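Local coordinates for protein IG hypothetical 16092 (Bacillus cereus ATCC 14579, PDB 1YQH) that is of unknown function but probably binds thiamine or a related small molecule, at residues A[8-13]-A[78-83]; A[47-52]-A[90-95]. One frame throughout, in Å; residues are numbered along the deposited sequence.

Contact 1 of 2, residues A[8-13]-A[78-83]; sequences VTMSFS and TSIKIH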
loop_
_atom_site.group_PDB
_atom_site.type_symbol
_atom_site.label_atom_id
_atom_site.label_comp_id
_atom_site.label_asym_id
_atom_site.label_seq_id
_atom_site.Cartn_x
_atom_site.Cartn_y
_atom_site.Cartn_z
ATOM N N VAL A 8 2.409 17.747 -4.407
ATOM C CA VAL A 8 2.588 16.297 -4.369
ATOM C C VAL A 8 1.379 15.690 -5.083
ATOM O O VAL A 8 0.337 16.344 -5.279
ATOM C CB VAL A 8 2.725 15.696 -2.920
ATOM C CG1 VAL A 8 3.875 16.351 -2.166
ATOM C CG2 VAL A 8 1.422 15.804 -2.123
ATOM N N THR A 9 1.534 14.443 -5.496
ATOM C CA THR A 9 0.418 13.623 -5.912
ATOM C C THR A 9 0.357 12.460 -4.900
ATOM O O THR A 9 1.392 11.988 -4.426
ATOM C CB THR A 9 0.616 13.157 -7.378
ATOM O OG1 THR A 9 0.667 14.321 -8.234
ATOM C CG2 THR A 9 -0.524 12.266 -7.836
HETATM N N MSE A 10 -0.852 12.039 -4.554
HETATM C CA MSE A 10 -1.066 11.054 -3.504
HETATM C C MSE A 10 -2.270 10.203 -3.904
HETATM O O MSE A 10 -3.139 10.672 -4.645
HETATM C CB MSE A 10 -1.371 11.810 -2.208
HETATM C CG MSE A 10 -1.512 10.972 -0.967
HETATM SE SE MSE A 10 -1.999 12.128 0.511
HETATM C CE MSE A 10 -0.366 13.229 0.639
ATOM N N SER A 11 -2.303 8.947 -3.466
ATOM C CA SER A 11 -3.549 8.211 -3.469
ATOM C C SER A 11 -3.823 7.676 -2.085
ATOM O O SER A 11 -2.898 7.522 -1.271
ATOM C CB SER A 11 -3.548 7.079 -4.508
ATOM O OG SER A 11 -2.623 6.066 -4.165
ATOM N N PHE A 12 -5.092 7.417 -1.798
ATOM C CA PHE A 12 -5.430 6.830 -0.513
ATOM C C PHE A 12 -6.707 6.037 -0.612
ATOM O O PHE A 12 -7.525 6.229 -1.531
ATOM C CB PHE A 12 -5.559 7.928 0.574
ATOM C CG PHE A 12 -6.928 8.574 0.644
ATOM C CD1 PHE A 12 -7.836 8.207 1.647
ATOM C CD2 PHE A 12 -7.311 9.549 -0.284
ATOM C CE1 PHE A 12 -9.099 8.792 1.730
ATOM C CE2 PHE A 12 -8.572 10.143 -0.207
ATOM C CZ PHE A 12 -9.472 9.767 0.797
ATOM N N SER A 13 -6.881 5.146 0.350
ATOM C CA SER A 13 -8.140 4.441 0.498
ATOM C C SER A 13 -8.435 4.224 1.973
ATOM O O SER A 13 -7.511 4.215 2.793
ATOM C CB SER A 13 -8.091 3.110 -0.256
ATOM O OG SER A 13 -7.001 2.326 0.179
ATOM N N THR A 78 -6.372 2.536 6.753
ATOM C CA THR A 78 -6.180 3.608 5.784
ATOM C C THR A 78 -4.841 3.404 5.080
ATOM O O THR A 78 -3.824 3.220 5.737
ATOM C CB THR A 78 -6.261 4.992 6.495
ATOM O OG1 THR A 78 -7.537 5.127 7.143
ATOM C CG2 THR A 78 -6.067 6.168 5.506
ATOM N N SER A 79 -4.854 3.430 3.750
ATOM C CA SER A 79 -3.640 3.247 2.954
ATOM C C SER A 79 -3.355 4.557 2.227
ATOM O O SER A 79 -4.276 5.226 1.759
ATOM C CB SER A 79 -3.819 2.131 1.922
ATOM O OG SER A 79 -4.179 0.897 2.527
ATOM N N ILE A 80 -2.084 4.916 2.136
ATOM C CA ILE A 80 -1.675 6.155 1.490
ATOM C C ILE A 80 -0.438 5.855 0.660
ATOM O O ILE A 80 0.429 5.086 1.091
ATOM C CB ILE A 80 -1.317 7.275 2.531
ATOM C CG1 ILE A 80 -2.480 7.531 3.499
ATOM C CG2 ILE A 80 -0.921 8.573 1.808
ATOM C CD1 ILE A 80 -2.127 8.357 4.739
ATOM N N LYS A 81 -0.372 6.434 -0.541
ATOM C CA LYS A 81 0.866 6.425 -1.302
ATOM C C LYS A 81 1.158 7.861 -1.734
ATOM O O LYS A 81 0.269 8.548 -2.253
ATOM C CB LYS A 81 0.747 5.527 -2.525
ATOM C CG LYS A 81 2.095 5.057 -3.060
ATOM C CD LYS A 81 1.930 3.961 -4.109
ATOM C CE LYS A 81 1.714 2.564 -3.500
ATOM N NZ LYS A 81 2.949 1.956 -2.901
ATOM N N ILE A 82 2.385 8.308 -1.509
ATOM C CA ILE A 82 2.760 9.687 -1.813
ATOM C C ILE A 82 3.898 9.687 -2.816
ATOM O O ILE A 82 4.889 8.981 -2.621
ATOM C CB ILE A 82 3.227 10.480 -0.555
ATOM C CG1 ILE A 82 2.206 10.366 0.583
ATOM C CG2 ILE A 82 3.502 11.964 -0.892
ATOM C CD1 ILE A 82 2.704 10.909 1.925
ATOM N N HIS A 83 3.762 10.505 -3.869
ATOM C CA HIS A 83 4.883 10.797 -4.761
ATOM C C HIS A 83 5.413 12.165 -4.371
ATOM O O HIS A 83 4.762 13.192 -4.588
ATOM C CB HIS A 83 4.452 10.794 -6.242
ATOM C CG HIS A 83 5.609 10.760 -7.195
ATOM N ND1 HIS A 83 5.526 10.198 -8.450
ATOM C CD2 HIS A 83 6.878 11.215 -7.068
ATOM C CE1 HIS A 83 6.691 10.321 -9.063
ATOM N NE2 HIS A 83 7.532 10.928 -8.244
HETATM O O HOH W 1 -6.787 0.729 3.198
#
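Met-10 packs against both isoleucines of strand 78-83, Ile-80 and Ile-82, across an antiparallel pairing with strand 8-13. Its CG swings anti to the backbone N (chi1 -175°) and comes against Ile-80, its CG 3.7 Å from Ile-80 CG2, with SE close by. The selenomethionine chain then bends at its last torsion (chi3 -65°), which brings the methyl CE back alongside Ile-82, 3.8 Å from Ile-82 CG1. Met-10 and Ile-82 are a non-hydrogen-bonded pair whose side chains run together in the same direction, while Met-10 and Ile-80 are crossed.

Phe-12, paired with Ile-80 on the same face, behaves differently. Its CB sits against the carbonyl of Ser-79, but the ring leads away from strand 78-83 and packs on Leu-50 and on Ala-64 of helix 54-70. That helix also covers Met-10 and Val-8 through Leu-57, whereas the isoleucines meet Ile-80 of the second subunit.

The other face is polar. Ser-13 OG lies 3.6 Å from Ser-79 CB, and one water joins the two serines: it is 2.7 Å from Ser-79 OG and bonds weakly to Ser-13 OG. Ser-79 has a stronger partner in Lys-81 of the second subunit, as does Ser-13 in Glu-47, in the modelled conformer of that glutamate. Ser-11 OG lies over Lys-81 CB.

Between the faces the backbones are laced by five bonds, including Lys-81 N to Ser-11 O at 2.8 Å and a nearly straight His-83 N to Thr-9 O (170°). The chemistry is two-sided: an apolar face, and a face whose polar ends are engaged partly within the chain and partly by neighbouring subunits. Residues 78-83 also form an antiparallel ladder with a strand of the second subunit, carrying the sheet across the interface.

Contact 2 of 2, residues A[47-52]-A[90-95]; sequences ETTLEG and VTIDEK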
loop_
_atom_site.group_PDB
_atom_site.type_symbol
_atom_site.label_atom_id
_atom_site.label_comp_id
_atom_site.label_asym_id
_atom_site.label_seq_id
_atom_site.Cartn_x
_atom_site.Cartn_y
_atom_site.Cartn_z
ATOM N N GLU A 47 -8.450 3.172 -5.067
ATOM C CA GLU A 47 -7.754 4.312 -4.449
ATOM C C GLU A 47 -8.318 5.614 -5.016
ATOM O O GLU A 47 -8.749 5.646 -6.171
ATOM C CB GLU A 47 -6.242 4.288 -4.778
ATOM C CG GLU A 47 -5.473 2.987 -4.518
ATOM C CD GLU A 47 -5.497 2.524 -3.062
ATOM O OE1 GLU A 47 -5.642 3.349 -2.131
ATOM O OE2 GLU A 47 -5.366 1.306 -2.852
ATOM N N THR A 48 -8.302 6.681 -4.213
ATOM C CA THR A 48 -8.650 8.024 -4.694
ATOM C C THR A 48 -7.354 8.801 -4.814
ATOM O O THR A 48 -6.541 8.801 -3.871
ATOM C CB THR A 48 -9.619 8.707 -3.704
ATOM O OG1 THR A 48 -10.884 8.047 -3.799
ATOM C CG2 THR A 48 -9.807 10.219 -4.001
ATOM N N THR A 49 -7.156 9.434 -5.969
ATOM C CA THR A 49 -5.952 10.219 -6.237
ATOM C C THR A 49 -6.222 11.675 -5.866
ATOM O O THR A 49 -7.305 12.179 -6.170
ATOM C CB THR A 49 -5.579 10.149 -7.732
ATOM O OG1 THR A 49 -5.448 8.775 -8.116
ATOM C CG2 THR A 49 -4.247 10.885 -7.990
ATOM N N LEU A 50 -5.238 12.315 -5.227
ATOM C CA LEU A 50 -5.256 13.738 -4.867
ATOM C C LEU A 50 -4.015 14.450 -5.401
ATOM O O LEU A 50 -2.941 13.847 -5.518
ATOM C CB LEU A 50 -5.270 13.909 -3.339
ATOM C CG LEU A 50 -6.292 13.114 -2.527
ATOM C CD1 LEU A 50 -6.069 13.280 -1.025
ATOM C CD2 LEU A 50 -7.723 13.532 -2.908
ATOM N N GLU A 51 -4.159 15.741 -5.706
ATOM C CA GLU A 51 -3.013 16.552 -6.096
ATOM C C GLU A 51 -3.074 17.854 -5.313
ATOM O O GLU A 51 -4.138 18.439 -5.188
ATOM C CB GLU A 51 -3.083 16.836 -7.599
ATOM C CG GLU A 51 -1.957 17.700 -8.130
ATOM C CD GLU A 51 -2.154 18.041 -9.599
ATOM O OE1 GLU A 51 -1.895 17.179 -10.450
ATOM O OE2 GLU A 51 -2.573 19.169 -9.908
ATOM N N GLY A 52 -1.935 18.295 -4.784
ATOM C CA GLY A 52 -1.890 19.562 -4.056
ATOM C C GLY A 52 -0.791 19.599 -3.017
ATOM O O GLY A 52 0.207 18.884 -3.121
ATOM N N VAL A 90 5.240 17.233 -8.458
ATOM C CA VAL A 90 4.759 16.147 -9.314
ATOM C C VAL A 90 3.241 16.301 -9.444
ATOM O O VAL A 90 2.561 16.649 -8.474
ATOM C CB VAL A 90 5.159 14.755 -8.758
ATOM C CG1 VAL A 90 4.694 14.590 -7.328
ATOM C CG2 VAL A 90 4.647 13.613 -9.670
ATOM N N THR A 91 2.736 16.051 -10.649
ATOM C CA THR A 91 1.332 16.258 -10.980
ATOM C C THR A 91 0.695 14.990 -11.531
ATOM O O THR A 91 1.387 14.080 -12.002
ATOM C CB THR A 91 1.149 17.380 -12.034
ATOM O OG1 THR A 91 1.839 17.018 -13.237
ATOM C CG2 THR A 91 1.675 18.718 -11.501
ATOM N N ILE A 92 -0.633 14.941 -11.475
ATOM C CA ILE A 92 -1.372 13.837 -12.057
ATOM C C ILE A 92 -1.095 13.771 -13.565
ATOM O O ILE A 92 -0.780 12.711 -14.115
ATOM C CB ILE A 92 -2.880 13.985 -11.798
ATOM C CG1 ILE A 92 -3.167 13.801 -10.297
ATOM C CG2 ILE A 92 -3.677 12.979 -12.660
ATOM C CD1 ILE A 92 -4.605 14.159 -9.833
ATOM N N ASP A 93 -1.203 14.918 -14.220
ATOM C CA ASP A 93 -1.091 14.960 -15.679
ATOM C C ASP A 93 0.248 14.429 -16.182
ATOM O O ASP A 93 0.293 13.737 -17.188
ATOM C CB ASP A 93 -1.381 16.364 -16.204
ATOM C CG ASP A 93 -2.850 16.738 -16.084
ATOM O OD1 ASP A 93 -3.682 15.842 -15.860
ATOM O OD2 ASP A 93 -3.189 17.933 -16.233
ATOM N N GLU A 94 1.337 14.714 -15.466
ATOM C CA GLU A 94 2.638 14.269 -15.946
ATOM C C GLU A 94 2.744 12.747 -15.917
ATOM O O GLU A 94 3.449 12.158 -16.732
ATOM C CB GLU A 94 3.772 14.928 -15.162
ATOM C CG GLU A 94 4.267 14.131 -14.003
ATOM C CD GLU A 94 5.419 14.817 -13.320
ATOM O OE1 GLU A 94 5.168 15.805 -12.601
ATOM O OE2 GLU A 94 6.564 14.364 -13.510
ATOM N N LYS A 95 2.020 12.115 -14.995
ATOM C CA LYS A 95 2.083 10.664 -14.851
ATOM C C LYS A 95 1.118 9.897 -15.754
ATOM O O LYS A 95 1.412 8.764 -16.134
ATOM C CB LYS A 95 1.924 10.268 -13.381
ATOM C CG LYS A 95 2.997 10.953 -12.513
ATOM C CD LYS A 95 3.106 10.384 -11.126
ATOM C CE LYS A 95 3.859 9.076 -11.119
ATOM N NZ LYS A 95 3.645 8.400 -9.803
HETATM O O HOH W 2 -2.067 17.536 -13.132
#
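Glu-51 reaches from strand 48-52 to the first turn of helix 92-96, and its OE1 accepts the amide of Ile-92 at 2.8 Å. The bond is nearly straight, 170° at the hydrogen. With CG anti to the backbone N (chi1 179°) and the chain extended beyond it, the carboxylate spans the gap, leaving CB to rest on Ile-92 CD1.

The close-packed part is formed by Ile-92 against Thr-49 and the CB of Glu-51. Ile-92 and Thr-49 reach toward each other tip to tip, Ile-92 CD1 3.8 Å from Thr-49 CG2, and Ala-45 of the third subunit packs on both. Towards Asp-93 the contact is looser: a water donates to Glu-51 OE1 (2.7 Å) and accepts from Asp-93 N (3.0 Å), bridging two atoms that are not themselves bonded. OE1 is thus gripped by an amide and a water, while Arg-40 gives it only a long, weak ion pair.

Next to it, Thr-91 OG1 takes the amide of Glu-94 at 3.2 Å, and Glu-94 OE1 takes the amide of Thr-91. This is a capping box with Thr-91 as N-cap, and Glu-51 adds a carboxylate from the sheet to the same helix N-terminus.

Contacts 1 and 2 share one antiparallel sheet: strand 8-17 lies between strands 75-84 and 48-52, so it pairs with one segment of each contact. Their centres are 9 Å apart. Probable backbone bonds join them directly, Met-10 O to Leu-50 N at 2.7 Å and Val-8 N to Gly-52 O at 2.8 Å. After strand 75-84 the chain turns back to helix 92-96, passing Val-90, whose carbonyl accepts from Thr-9 OG1. Lys-95 then reaches His-83 ND1, tying the helix of contact 2 to the strand of contact 1. Both contacts also meet the third subunit; in its modelled conformer, Glu-47 forms a salt bridge with Lys-81 of that subunit.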